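Local coordinates for AbiEi antitoxin C-terminal domain-containing protein (Mycobacterium tuberculosis, PDB 1ZEL), which is of unknown function but probably binds DNA through a winged-helix region and carries a domain related to the AbiEi antitoxin family, at residues I126-A131 and V142-I147. Numbering follows the deposited sequence. Where two conformers were deposited one is given.
Sequences IWLPPA and VSVVRI. With FMT (formic acid), chain E.
Ile-126 and Trp-127 pair with Val-144 and Val-145 as neighbouring parallel strands of a small mixed sheet in the AbiEi antitoxin C-terminal domain. Ile-126 uses both its backbone polar atoms: its N donates to Ser-143 O and its O accepts from Val-145 N, both bonds nearly straight. Past the bridges the pairing weakens, and Leu-128 N reaches Val-145 O only in a weak bond of 3.4 Å. Branched Val and Ile suit such extended strands; Ile-126 and Val-142 both pack on Leu-90 of helix 88-96, and on the other face Val-145 packs on Gln-189 of helix 183-192.

Arg-146 starts out from the backbone away from residues 126-131, but a bend at chi2 (-99°) swings its tip back. From CB the chain runs to CG, 3.8 Å from O2 of a formic acid molecule, probably from the crystallisation liquor, and CD runs on by Leu-128 O. The acid lies at the guanidinium edge, near its plane, NE bonding O2 at 2.8 Å and NH2 bonding O1 at 3.0 Å. Leu-128 lays its apolar CB over one guanidinium face, and NH1 bonds Lys-132 O; arginine has the length and N-H groups to serve both partners.

Where the backbones diverge, a ring N-H can still reach a carbonyl: Trp-127, whose indole meets Trp-149, bonds through NE1 to Ile-147 O at 2.8 Å, in both the ring plane and the carbonyl plane, with an N-H...O angle of 171°.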
ATOM      1  N   ILE A 126      -2.588  -1.454  -3.176  1.00 18.79           N
ATOM      2  CA  ILE A 126      -3.625  -1.102  -2.207  1.00 17.82           C
ATOM      3  C   ILE A 126      -4.739  -2.122  -2.181  1.00 18.86           C
ATOM      4  O   ILE A 126      -4.905  -2.897  -3.114  1.00 21.19           O
ATOM      5  CB  ILE A 126      -4.259   0.305  -2.490  1.00 17.52           C
ATOM      6  CG1 ILE A 126      -4.945   0.331  -3.868  1.00 17.41           C
ATOM      7  CG2 ILE A 126      -3.215   1.420  -2.384  1.00 17.51           C
ATOM      8  CD1 ILE A 126      -5.755   1.613  -4.096  1.00 20.75           C
ATOM      9  N   TRP A 127      -5.511  -2.105  -1.107  1.00 18.60           N
ATOM     10  CA  TRP A 127      -6.750  -2.857  -1.028  1.00 18.37           C
ATOM     11  C   TRP A 127      -7.856  -1.832  -1.106  1.00 18.78           C
ATOM     12  O   TRP A 127      -7.728  -0.749  -0.522  1.00 17.24           O
ATOM     13  CB  TRP A 127      -6.832  -3.632   0.313  1.00 20.12           C
ATOM     14  CG  TRP A 127      -8.249  -4.190   0.537  1.00 21.34           C
ATOM     15  CD1 TRP A 127      -8.795  -5.306  -0.036  1.00 21.57           C
ATOM     16  CD2 TRP A 127      -9.299  -3.576   1.302  1.00 23.46           C
ATOM     17  NE1 TRP A 127     -10.123  -5.445   0.361  1.00 19.23           N
ATOM     18  CE2 TRP A 127     -10.449  -4.391   1.175  1.00 23.31           C
ATOM     19  CE3 TRP A 127      -9.375  -2.420   2.089  1.00 23.95           C
ATOM     20  CZ2 TRP A 127     -11.656  -4.088   1.817  1.00 24.42           C
ATOM     21  CZ3 TRP A 127     -10.568  -2.118   2.717  1.00 24.50           C
ATOM     22  CH2 TRP A 127     -11.696  -2.948   2.581  1.00 22.38           C
ATOM     23  N   LEU A 128      -8.920  -2.152  -1.854  1.00 19.93           N
ATOM     24  CA  LEU A 128     -10.130  -1.336  -1.894  1.00 21.43           C
ATOM     25  C   LEU A 128     -11.343  -2.212  -1.635  1.00 23.01           C
ATOM     26  O   LEU A 128     -11.403  -3.318  -2.150  1.00 23.42           O
ATOM     27  CB  LEU A 128     -10.308  -0.709  -3.293  1.00 21.48           C
ATOM     28  CG  LEU A 128      -9.656   0.645  -3.579  1.00 23.60           C
ATOM     29  CD1 LEU A 128      -9.833   0.996  -5.071  1.00 25.77           C
ATOM     30  CD2 LEU A 128     -10.241   1.715  -2.698  1.00 21.62           C
ATOM     31  N   PRO A 129     -12.327  -1.713  -0.871  1.00 24.93           N
ATOM     32  CA  PRO A 129     -13.548  -2.494  -0.720  1.00 26.44           C
ATOM     33  C   PRO A 129     -14.303  -2.648  -2.058  1.00 27.13           C
ATOM     34  O   PRO A 129     -14.137  -1.819  -2.961  1.00 26.81           O
ATOM     35  CB  PRO A 129     -14.372  -1.679   0.270  1.00 26.68           C
ATOM     36  CG  PRO A 129     -13.783  -0.386   0.335  1.00 27.46           C
ATOM     37  CD  PRO A 129     -12.377  -0.452  -0.114  1.00 24.37           C
ATOM     38  N   PRO A 130     -15.081  -3.742  -2.199  1.00 28.18           N
ATOM     39  CA  PRO A 130     -15.837  -4.056  -3.417  1.00 28.08           C
ATOM     40  C   PRO A 130     -16.520  -2.833  -4.011  1.00 28.12           C
ATOM     41  O   PRO A 130     -16.446  -2.603  -5.229  1.00 28.79           O
ATOM     42  CB  PRO A 130     -16.895  -5.040  -2.911  1.00 28.37           C
ATOM     43  CG  PRO A 130     -16.190  -5.787  -1.773  1.00 29.46           C
ATOM     44  CD  PRO A 130     -15.262  -4.769  -1.143  1.00 28.36           C
ATOM     45  N   ALA A 131     -17.153  -2.035  -3.152  1.00 27.94           N
ATOM     46  CA  ALA A 131     -18.003  -0.944  -3.604  1.00 28.26           C
ATOM     47  C   ALA A 131     -17.266   0.294  -4.168  1.00 28.21           C
ATOM     48  O   ALA A 131     -17.896   1.147  -4.787  1.00 27.10           O
ATOM     49  CB  ALA A 131     -18.957  -0.535  -2.473  1.00 28.97           C
ATOM     50  N   VAL A 142      -1.146   2.544  -9.204  1.00 22.39           N
ATOM     51  CA  VAL A 142      -1.607   1.703  -8.116  0.50 23.30           C
ATOM     52  C   VAL A 142      -2.019   0.323  -8.657  1.00 24.16           C
ATOM     53  O   VAL A 142      -2.475   0.222  -9.784  1.00 25.15           O
ATOM     54  CB  VAL A 142      -2.790   2.411  -7.378  0.50 23.86           C
ATOM     55  CG1 VAL A 142      -3.361   1.553  -6.311  0.50 22.18           C
ATOM     56  CG2 VAL A 142      -2.343   3.741  -6.775  0.50 23.28           C
ATOM     57  N   SER A 143      -1.848  -0.732  -7.867  1.00 24.74           N
ATOM     58  CA  SER A 143      -2.419  -2.017  -8.240  1.00 25.40           C
ATOM     59  C   SER A 143      -3.395  -2.363  -7.130  1.00 24.91           C
ATOM     60  O   SER A 143      -3.092  -2.167  -5.957  1.00 26.14           O
ATOM     61  CB  SER A 143      -1.339  -3.082  -8.381  1.00 25.66           C
ATOM     62  OG  SER A 143      -0.779  -3.355  -7.126  1.00 30.28           O
ATOM     63  N   VAL A 144      -4.589  -2.826  -7.489  1.00 23.64           N
ATOM     64  CA  VAL A 144      -5.647  -2.995  -6.506  1.00 22.19           C
ATOM     65  C   VAL A 144      -5.878  -4.472  -6.229  1.00 22.72           C
ATOM     66  O   VAL A 144      -5.994  -5.253  -7.156  1.00 21.36           O
ATOM     67  CB  VAL A 144      -6.980  -2.349  -6.983  1.00 22.44           C
ATOM     68  CG1 VAL A 144      -8.033  -2.490  -5.895  1.00 22.24           C
ATOM     69  CG2 VAL A 144      -6.782  -0.858  -7.350  1.00 20.31           C
ATOM     70  N   VAL A 145      -5.917  -4.854  -4.951  1.00 23.31           N
ATOM     71  CA  VAL A 145      -6.289  -6.205  -4.587  1.00 25.28           C
ATOM     72  C   VAL A 145      -7.693  -6.100  -4.025  1.00 26.50           C
ATOM     73  O   VAL A 145      -8.026  -5.143  -3.322  1.00 25.22           O
ATOM     74  CB  VAL A 145      -5.256  -6.877  -3.622  1.00 25.12           C
ATOM     75  CG1 VAL A 145      -5.309  -6.274  -2.234  1.00 26.18           C
ATOM     76  CG2 VAL A 145      -5.505  -8.393  -3.562  1.00 25.17           C
ATOM     77  N   ARG A 146      -8.543  -7.040  -4.403  1.00 28.23           N
ATOM     78  CA  ARG A 146      -9.971  -6.877  -4.182  1.00 29.33           C
ATOM     79  C   ARG A 146     -10.601  -8.056  -3.442  1.00 30.11           C
ATOM     80  O   ARG A 146     -11.508  -8.714  -3.960  1.00 32.42           O
ATOM     81  CB  ARG A 146     -10.678  -6.675  -5.523  1.00 30.25           C
ATOM     82  CG  ARG A 146     -10.422  -5.327  -6.160  1.00 30.67           C
ATOM     83  CD  ARG A 146     -11.561  -4.370  -5.906  1.00 32.38           C
ATOM     84  NE  ARG A 146     -11.504  -3.239  -6.832  1.00 29.24           N
ATOM     85  CZ  ARG A 146     -12.090  -2.074  -6.596  1.00 28.85           C
ATOM     86  NH1 ARG A 146     -12.779  -1.921  -5.477  1.00 28.37           N
ATOM     87  NH2 ARG A 146     -11.974  -1.070  -7.462  1.00 26.96           N
ATOM     88  N   ILE A 147     -10.138  -8.300  -2.230  1.00 28.95           N
ATOM     89  CA  ILE A 147     -10.704  -9.333  -1.368  1.00 27.59           C
ATOM     90  C   ILE A 147     -11.903  -8.708  -0.667  1.00 27.10           C
ATOM     91  O   ILE A 147     -11.778  -7.614  -0.115  1.00 27.03           O
ATOM     92  CB  ILE A 147      -9.621  -9.800  -0.384  1.00 27.79           C
ATOM     93  CG1 ILE A 147      -8.467 -10.414  -1.184  1.00 29.14           C
ATOM     94  CG2 ILE A 147     -10.172 -10.780   0.675  1.00 24.80           C
ATOM     95  CD1 ILE A 147      -7.280 -10.745  -0.365  1.00 30.42           C
TER
HETATM   96  C   FMT E 703      -9.499  -2.030  -9.683  1.00 57.08           C
HETATM   97  O1  FMT E 703     -10.245  -1.085  -9.973  1.00 57.00           O
HETATM   98  O2  FMT E 703      -9.862  -3.071  -9.112  1.00 56.65           O